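Local coordinates for protein Ulp1-like SUMO protease (Chaetomium thermophilum, PDB 6DG4) that probably acts as a cysteine protease that cleaves SUMO from its conjugates and precursors, this chain being its C-terminal catalytic domain, at residues E24-A29 against T33-T38; D74-K79 against C212-V217; N121-D126 against F175-Q180. All blocks are in the same frame, centred on the assembly; numbering follows the deposited sequence.

The three contacts run across the papain-like catalytic domain. Contact 2 (74-79 with 212-217) is the innermost, its centre about 10 Å from the centre of the chain, and joins two long helices; contacts 1 and 3 lie on opposite sides of that centre, with their own centres 39 Å apart. Contact 1 closes before contact 2 opens, whereas contact 3 is nested in the 132 residues that contact 2 brackets. The centre of contact 2 is 26 Å from that of contact 1 and 20 Å from that of contact 3. In this family the catalytic cysteine begins the helix whose far end contact 2 uses, so 212-217 probably lies away from the nucleophile.

Contact 1 of 3, residues E24-A29 against T33-T38; sequences EAARNA and TELAKT
Ala26 and Ala29 meet Leu35 where the chain leaves helix 17-27 and doubles back toward strand 36-37, a close return in which the CA of Ala26 lies 7.2 Å from the CA of Leu35 and the CA of Ala29 lies 7.1 Å from the CA of Thr33. Just three residues separate the segments. The contact belongs to Leu35, whose isobutyl fork reaches across and gives one branch to each alanine. CD1 of Leu35 settles beside helix 17-27, 3.7 Å from the carbonyl O of Ala26 and 4.1 Å from Ala26 CB. Its other branch, CD2, meets the methyl of Ala29, three residues on, at 3.8 Å from Ala29 CB. Leu35 carries its CG on the side opposite the carbonyl carbon (chi1 -61°), and with chi2 at 168° the two methyls are spread over these two neighbours. The carbonyl of Ala26 is a polar atom in apolar company, but it accepts a backbone bond from Ala29 N at 3.3 Å. Beyond the pair, Leu35 is packed against Phe49 of helix 46-50, and both Ala26 and Leu35 touch Leu240 of helix 228-241. Arg46 hydrogen-bonds through NH1 to the carbonyl O of Ala29. Leu35 and Ala36 together oppose Leu44 as a classic beta bulge, so the leucine lies where the two-stranded hairpin of 36-37 and 43-44 meets helices 17-27, 46-50 and 228-241.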
# COMPACT_ATOMS: atom_id res chain seq x y z
N GLU A 24 17.77 4.71 -13.95
CA GLU A 24 18.14 4.21 -15.27
C GLU A 24 19.23 3.16 -15.15
O GLU A 24 19.20 2.13 -15.84
CB GLU A 24 18.60 5.36 -16.17
CG GLU A 24 18.96 4.93 -17.59
CD GLU A 24 19.46 6.09 -18.44
OE1 GLU A 24 19.45 7.24 -17.96
OE2 GLU A 24 19.87 5.84 -19.60
N ALA A 25 20.22 3.40 -14.27
CA ALA A 25 21.30 2.43 -14.10
C ALA A 25 20.79 1.12 -13.52
O ALA A 25 21.32 0.05 -13.85
CB ALA A 25 22.39 3.04 -13.22
N ALA A 26 19.75 1.17 -12.68
CA ALA A 26 19.19 -0.05 -12.12
C ALA A 26 18.59 -0.92 -13.21
O ALA A 26 18.74 -2.15 -13.18
CB ALA A 26 18.12 0.28 -11.08
N ARG A 27 17.88 -0.33 -14.17
CA ARG A 27 17.32 -1.18 -15.21
C ARG A 27 18.33 -1.58 -16.27
O ARG A 27 17.99 -2.33 -17.18
CB ARG A 27 16.08 -0.56 -15.84
CG ARG A 27 16.30 0.77 -16.53
CD ARG A 27 15.11 1.08 -17.43
NE ARG A 27 15.19 2.40 -18.05
CZ ARG A 27 15.75 2.64 -19.23
NH1 ARG A 27 16.29 1.66 -19.94
NH2 ARG A 27 15.77 3.88 -19.71
N ASN A 28 19.57 -1.10 -16.16
CA ASN A 28 20.67 -1.54 -17.00
C ASN A 28 21.75 -2.26 -16.20
O ASN A 28 22.89 -2.39 -16.66
CB ASN A 28 21.28 -0.35 -17.75
CG ASN A 28 20.36 0.20 -18.80
OD1 ASN A 28 20.00 -0.49 -19.75
ND2 ASN A 28 19.99 1.46 -18.66
N ALA A 29 21.41 -2.75 -15.01
CA ALA A 29 22.40 -3.24 -14.08
C ALA A 29 22.89 -4.63 -14.47
O ALA A 29 22.28 -5.35 -15.27
CB ALA A 29 21.80 -3.33 -12.67
N THR A 33 23.24 -8.40 -9.63
CA THR A 33 23.40 -7.51 -8.48
C THR A 33 22.10 -7.46 -7.70
O THR A 33 21.03 -7.20 -8.28
CB THR A 33 23.76 -6.10 -8.95
OG1 THR A 33 25.05 -6.10 -9.55
CG2 THR A 33 23.76 -5.12 -7.77
N GLU A 34 22.18 -7.68 -6.40
CA GLU A 34 21.05 -7.42 -5.52
C GLU A 34 20.98 -5.91 -5.31
O GLU A 34 21.71 -5.35 -4.49
CB GLU A 34 21.23 -8.13 -4.19
CG GLU A 34 20.03 -7.93 -3.28
CD GLU A 34 20.21 -8.52 -1.91
OE1 GLU A 34 20.22 -9.77 -1.81
OE2 GLU A 34 20.34 -7.75 -0.94
N LEU A 35 20.08 -5.26 -6.06
CA LEU A 35 20.01 -3.81 -6.07
C LEU A 35 19.35 -3.25 -4.81
O LEU A 35 19.58 -2.09 -4.45
CB LEU A 35 19.19 -3.35 -7.27
CG LEU A 35 19.75 -3.75 -8.63
CD1 LEU A 35 18.72 -3.51 -9.71
CD2 LEU A 35 21.02 -2.97 -8.94
N ALA A 36 18.51 -4.05 -4.16
CA ALA A 36 17.75 -3.61 -3.00
C ALA A 36 17.22 -4.86 -2.32
O ALA A 36 17.22 -5.95 -2.89
CB ALA A 36 16.60 -2.68 -3.40
N LYS A 37 16.78 -4.68 -1.08
CA LYS A 37 16.15 -5.76 -0.33
C LYS A 37 15.05 -5.13 0.51
O LYS A 37 15.33 -4.22 1.30
CB LYS A 37 17.15 -6.50 0.56
CG LYS A 37 16.59 -7.78 1.17
CD LYS A 37 17.69 -8.60 1.85
CE LYS A 37 17.13 -9.77 2.63
NZ LYS A 37 18.16 -10.39 3.52
N THR A 38 13.82 -5.59 0.32
CA THR A 38 12.69 -4.94 0.95
C THR A 38 12.54 -5.41 2.39
O THR A 38 13.24 -6.30 2.87
CB THR A 38 11.40 -5.24 0.17
OG1 THR A 38 11.00 -6.59 0.41
CG2 THR A 38 11.60 -5.03 -1.32

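Contact 2 of 3, residues D74-K79 against C212-V217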
# COMPACT_ATOMS: atom_id res chain seq x y z
N ASP A 74 6.19 1.47 7.39
CA ASP A 74 7.35 1.73 8.23
C ASP A 74 7.61 3.22 8.39
O ASP A 74 8.04 3.66 9.46
CB ASP A 74 8.58 1.02 7.67
CG ASP A 74 9.66 0.87 8.70
OD1 ASP A 74 9.40 0.24 9.74
OD2 ASP A 74 10.76 1.40 8.47
N TYR A 75 7.36 4.02 7.35
CA TYR A 75 7.45 5.46 7.50
C TYR A 75 6.55 5.94 8.63
O TYR A 75 6.98 6.70 9.51
CB TYR A 75 7.12 6.21 6.19
CG TYR A 75 6.94 7.67 6.50
CD1 TYR A 75 8.03 8.53 6.58
CD2 TYR A 75 5.68 8.18 6.80
CE1 TYR A 75 7.86 9.85 6.94
CE2 TYR A 75 5.51 9.49 7.15
CZ TYR A 75 6.59 10.32 7.23
OH TYR A 75 6.38 11.62 7.60
N VAL A 76 5.29 5.51 8.63
CA VAL A 76 4.34 6.00 9.63
C VAL A 76 4.76 5.56 11.02
O VAL A 76 4.73 6.35 11.97
CB VAL A 76 2.91 5.53 9.29
CG1 VAL A 76 1.96 5.89 10.42
CG2 VAL A 76 2.43 6.15 7.97
N ASN A 77 5.17 4.30 11.16
CA ASN A 77 5.50 3.78 12.48
C ASN A 77 6.74 4.46 13.04
O ASN A 77 6.80 4.76 14.24
CB ASN A 77 5.70 2.27 12.40
CG ASN A 77 4.41 1.54 12.12
OD1 ASN A 77 3.33 2.01 12.49
ND2 ASN A 77 4.51 0.41 11.45
N THR A 78 7.72 4.73 12.19
CA THR A 78 8.90 5.46 12.63
C THR A 78 8.56 6.89 13.01
O THR A 78 9.02 7.40 14.04
CB THR A 78 9.95 5.41 11.52
OG1 THR A 78 10.38 4.06 11.35
CG2 THR A 78 11.14 6.28 11.86
N LYS A 79 7.74 7.56 12.20
CA LYS A 79 7.36 8.94 12.48
C LYS A 79 6.63 9.04 13.81
O LYS A 79 6.86 9.97 14.60
CB LYS A 79 6.50 9.47 11.34
CG LYS A 79 6.00 10.89 11.50
CD LYS A 79 7.15 11.87 11.51
CE LYS A 79 6.65 13.30 11.42
NZ LYS A 79 7.77 14.27 11.54
N CYS A 212 -1.43 7.73 0.08
CA CYS A 212 -2.39 8.76 0.46
C CYS A 212 -3.15 8.37 1.72
O CYS A 212 -3.21 9.13 2.69
CB CYS A 212 -3.34 9.04 -0.70
SG CYS A 212 -2.56 9.90 -2.09
N LEU A 213 -3.75 7.18 1.74
CA LEU A 213 -4.55 6.81 2.90
C LEU A 213 -3.70 6.73 4.17
O LEU A 213 -4.13 7.17 5.24
CB LEU A 213 -5.32 5.52 2.65
CG LEU A 213 -6.74 5.71 2.11
CD1 LEU A 213 -7.67 6.17 3.23
CD2 LEU A 213 -6.77 6.68 0.94
N ALA A 214 -2.48 6.19 4.06
CA ALA A 214 -1.63 6.07 5.24
C ALA A 214 -1.27 7.44 5.81
O ALA A 214 -1.10 7.58 7.03
CB ALA A 214 -0.34 5.32 4.90
N LEU A 215 -1.10 8.44 4.94
CA LEU A 215 -0.73 9.78 5.35
C LEU A 215 -1.92 10.67 5.68
O LEU A 215 -1.74 11.78 6.17
CB LEU A 215 0.06 10.48 4.24
CG LEU A 215 1.44 9.91 3.94
CD1 LEU A 215 2.09 10.72 2.84
CD2 LEU A 215 2.32 9.89 5.18
N GLY A 216 -3.14 10.21 5.40
CA GLY A 216 -4.29 11.06 5.58
C GLY A 216 -4.51 12.07 4.48
O GLY A 216 -5.13 13.11 4.73
N VAL A 217 -4.02 11.80 3.27
CA VAL A 217 -4.14 12.68 2.12
C VAL A 217 -5.25 12.18 1.21
O VAL A 217 -5.36 10.97 0.97
CB VAL A 217 -2.80 12.75 1.37
CG1 VAL A 217 -2.95 13.45 0.03
CG2 VAL A 217 -1.75 13.44 2.22
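The Tyr75 ring takes Leu215 at an oblique angle, neither squarely over a face nor at an edge: methyl CD2 of Leu215 comes to 3.8 Å from CE2 of Tyr75 and 4.1 Å from CD2 of Tyr75. One face of the same ring carries CB of Lys79, a turn further along the helix, 4.2 Å above the plane and displaced toward the rim. This is helix-to-helix packing inside the papain-like fold of the C48 peptidases, with helix 62-80 laid against the C-terminal end of helix 202-215. Tyr75 and Leu215 cross at about a right angle. With its CG opposite the backbone N (chi1 168°), the tyrosine swings its ring out to the leucine and carries OH on to a hydrogen bond with Asp251 OD1, while Thr249 and Leu250 also touch the tyrosine side chain. Val76, a residue later, fills the closest approach of the two backbones. Its CG2 touches the carbonyl O of Ala214 at 3.9 Å and, more loosely, Ala214 CB at 4.2 Å. Cys89 of strand 89-91 packs on both Val76 and Ala214, tying the helix pair to the edge of the central sheet. Just past the contact the helix stops in a Schellman motif at Gly216, whose positive phi of 78° lets Val217 N bond back to the carbonyl O of Cys212 at 2.8 Å.

Contact 3 of 3, residues N121-D126 against F175-Q180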
# COMPACT_ATOMS: atom_id res chain seq x y z
N ASN A 121 -4.41 -4.82 20.50
CA ASN A 121 -3.96 -3.55 19.94
C ASN A 121 -4.75 -3.12 18.71
O ASN A 121 -4.46 -2.06 18.15
CB ASN A 121 -2.47 -3.61 19.59
CG ASN A 121 -2.18 -4.48 18.38
OD1 ASN A 121 -2.53 -5.65 18.36
ND2 ASN A 121 -1.54 -3.90 17.37
N PHE A 122 -5.76 -3.89 18.30
CA PHE A 122 -6.44 -3.63 17.04
C PHE A 122 -6.94 -2.19 16.93
O PHE A 122 -6.67 -1.50 15.94
CB PHE A 122 -7.60 -4.62 16.86
CG PHE A 122 -8.24 -4.55 15.51
CD1 PHE A 122 -7.67 -5.20 14.43
CD2 PHE A 122 -9.40 -3.82 15.30
CE1 PHE A 122 -8.24 -5.14 13.19
CE2 PHE A 122 -9.98 -3.76 14.06
CZ PHE A 122 -9.39 -4.42 12.99
N LEU A 123 -7.68 -1.72 17.93
CA LEU A 123 -8.24 -0.37 17.87
C LEU A 123 -7.18 0.72 17.99
O LEU A 123 -7.48 1.88 17.70
CB LEU A 123 -9.33 -0.19 18.93
CG LEU A 123 -10.55 -1.10 18.78
CD1 LEU A 123 -11.53 -0.84 19.91
CD2 LEU A 123 -11.22 -0.90 17.44
N ASP A 124 -5.96 0.37 18.42
CA ASP A 124 -4.86 1.32 18.49
C ASP A 124 -4.19 1.52 17.13
O ASP A 124 -3.43 2.48 16.96
CB ASP A 124 -3.83 0.81 19.51
CG ASP A 124 -2.61 1.71 19.64
OD1 ASP A 124 -2.76 2.86 20.10
OD2 ASP A 124 -1.49 1.25 19.31
N ILE A 125 -4.43 0.64 16.17
CA ILE A 125 -3.89 0.81 14.83
C ILE A 125 -4.69 1.89 14.12
O ILE A 125 -5.92 1.92 14.21
CB ILE A 125 -3.97 -0.52 14.07
CG1 ILE A 125 -3.22 -1.63 14.81
CG2 ILE A 125 -3.44 -0.37 12.65
CD1 ILE A 125 -3.47 -3.03 14.23
N ASP A 126 -4.00 2.77 13.38
CA ASP A 126 -4.69 3.75 12.55
C ASP A 126 -5.05 3.21 11.17
O ASP A 126 -6.14 3.50 10.66
CB ASP A 126 -3.82 4.99 12.33
CG ASP A 126 -3.66 5.84 13.58
OD1 ASP A 126 -4.48 5.74 14.52
OD2 ASP A 126 -2.70 6.63 13.61
N PHE A 175 -13.94 -11.13 13.46
CA PHE A 175 -13.16 -12.26 13.95
C PHE A 175 -12.10 -11.80 14.94
O PHE A 175 -11.89 -12.44 15.98
CB PHE A 175 -12.51 -13.00 12.79
CG PHE A 175 -11.58 -14.08 13.23
CD1 PHE A 175 -12.07 -15.33 13.54
CD2 PHE A 175 -10.22 -13.84 13.36
CE1 PHE A 175 -11.22 -16.34 13.97
CE2 PHE A 175 -9.37 -14.84 13.79
CZ PHE A 175 -9.87 -16.08 14.10
N VAL A 176 -11.38 -10.73 14.62
CA VAL A 176 -10.30 -10.27 15.49
C VAL A 176 -10.86 -9.71 16.80
O VAL A 176 -10.35 -10.00 17.89
CB VAL A 176 -9.43 -9.23 14.77
CG1 VAL A 176 -8.41 -8.65 15.73
CG2 VAL A 176 -8.73 -9.86 13.57
N LEU A 177 -11.91 -8.89 16.72
CA LEU A 177 -12.37 -8.15 17.89
C LEU A 177 -13.25 -8.96 18.83
O LEU A 177 -13.35 -8.61 20.01
CB LEU A 177 -13.11 -6.88 17.47
CG LEU A 177 -12.21 -5.72 17.06
CD1 LEU A 177 -13.04 -4.55 16.55
CD2 LEU A 177 -11.34 -5.28 18.24
N GLU A 178 -13.89 -10.03 18.36
CA GLU A 178 -14.67 -10.93 19.22
C GLU A 178 -15.73 -10.13 19.97
O GLU A 178 -16.53 -9.43 19.33
CB GLU A 178 -13.72 -11.74 20.10
CG GLU A 178 -12.70 -12.54 19.35
CD GLU A 178 -11.79 -13.34 20.27
OE1 GLU A 178 -11.71 -13.04 21.48
OE2 GLU A 178 -11.15 -14.29 19.77
N ASP A 179 -15.79 -10.21 21.30
CA ASP A 179 -16.80 -9.51 22.08
C ASP A 179 -16.61 -8.00 22.08
O ASP A 179 -17.47 -7.30 22.62
CB ASP A 179 -16.85 -10.05 23.52
CG ASP A 179 -15.53 -9.89 24.28
OD1 ASP A 179 -14.50 -9.54 23.67
OD2 ASP A 179 -15.53 -10.15 25.50
N GLN A 180 -15.53 -7.49 21.50
CA GLN A 180 -15.34 -6.05 21.35
C GLN A 180 -15.87 -5.52 20.02
O GLN A 180 -15.77 -4.32 19.76
CB GLN A 180 -13.85 -5.70 21.50
CG GLN A 180 -13.22 -6.22 22.79
CD GLN A 180 -13.91 -5.70 24.03
OE1 GLN A 180 -14.07 -4.49 24.21
NE2 GLN A 180 -14.31 -6.62 24.91
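Phe122 reaches from the loop before strand 127-134 into the last turn of helix 163-177, where Val176 and Leu177 receive it. Its CB lies 4.0 Å from CD2 of Leu177. CG is shared, with Val176 CG1 at 4.1 Å and the leucine close by. From there the two sides of the ring divide: CD1 of Phe122 goes to Val176 CG1 at 3.8 Å, and CD2 of Phe122 to CD2 of Leu177, also at 3.8 Å. Farther out, CE2 of Phe122 meets the other leucine methyl, Leu177 CD1, at 4.0 Å. A valine branch and a leucine fork meet the ring from the same side of its plane, each approaching obliquely and crossing it at about a right angle. This reach depends on chi1 of -172°, which turns CG away from the backbone N and out toward the helix. Leu123 adds a lighter touch, its CD2 4.2 Å from CD1 of Leu177. Val117, earlier in the same loop, and Trp186 from another also pack on Phe122. An alanine in place of Phe122 would end at CB, and Val176 CG1 and Leu177 CD1 would probably lose the ring they rest on, leaving a gap between loop and helix. Charges gather just beyond the apolar patch, where Lys119 NZ makes salt bridges to both Glu178 and Asp179. The side chain of Val176 is about 5 Å from a glycerol, probably from the crystallisation liquor. Between the two segments the contact is purely hydrocarbon, which implies that shape and the exclusion of water, rather than directed bonds, hold the loop against the helix.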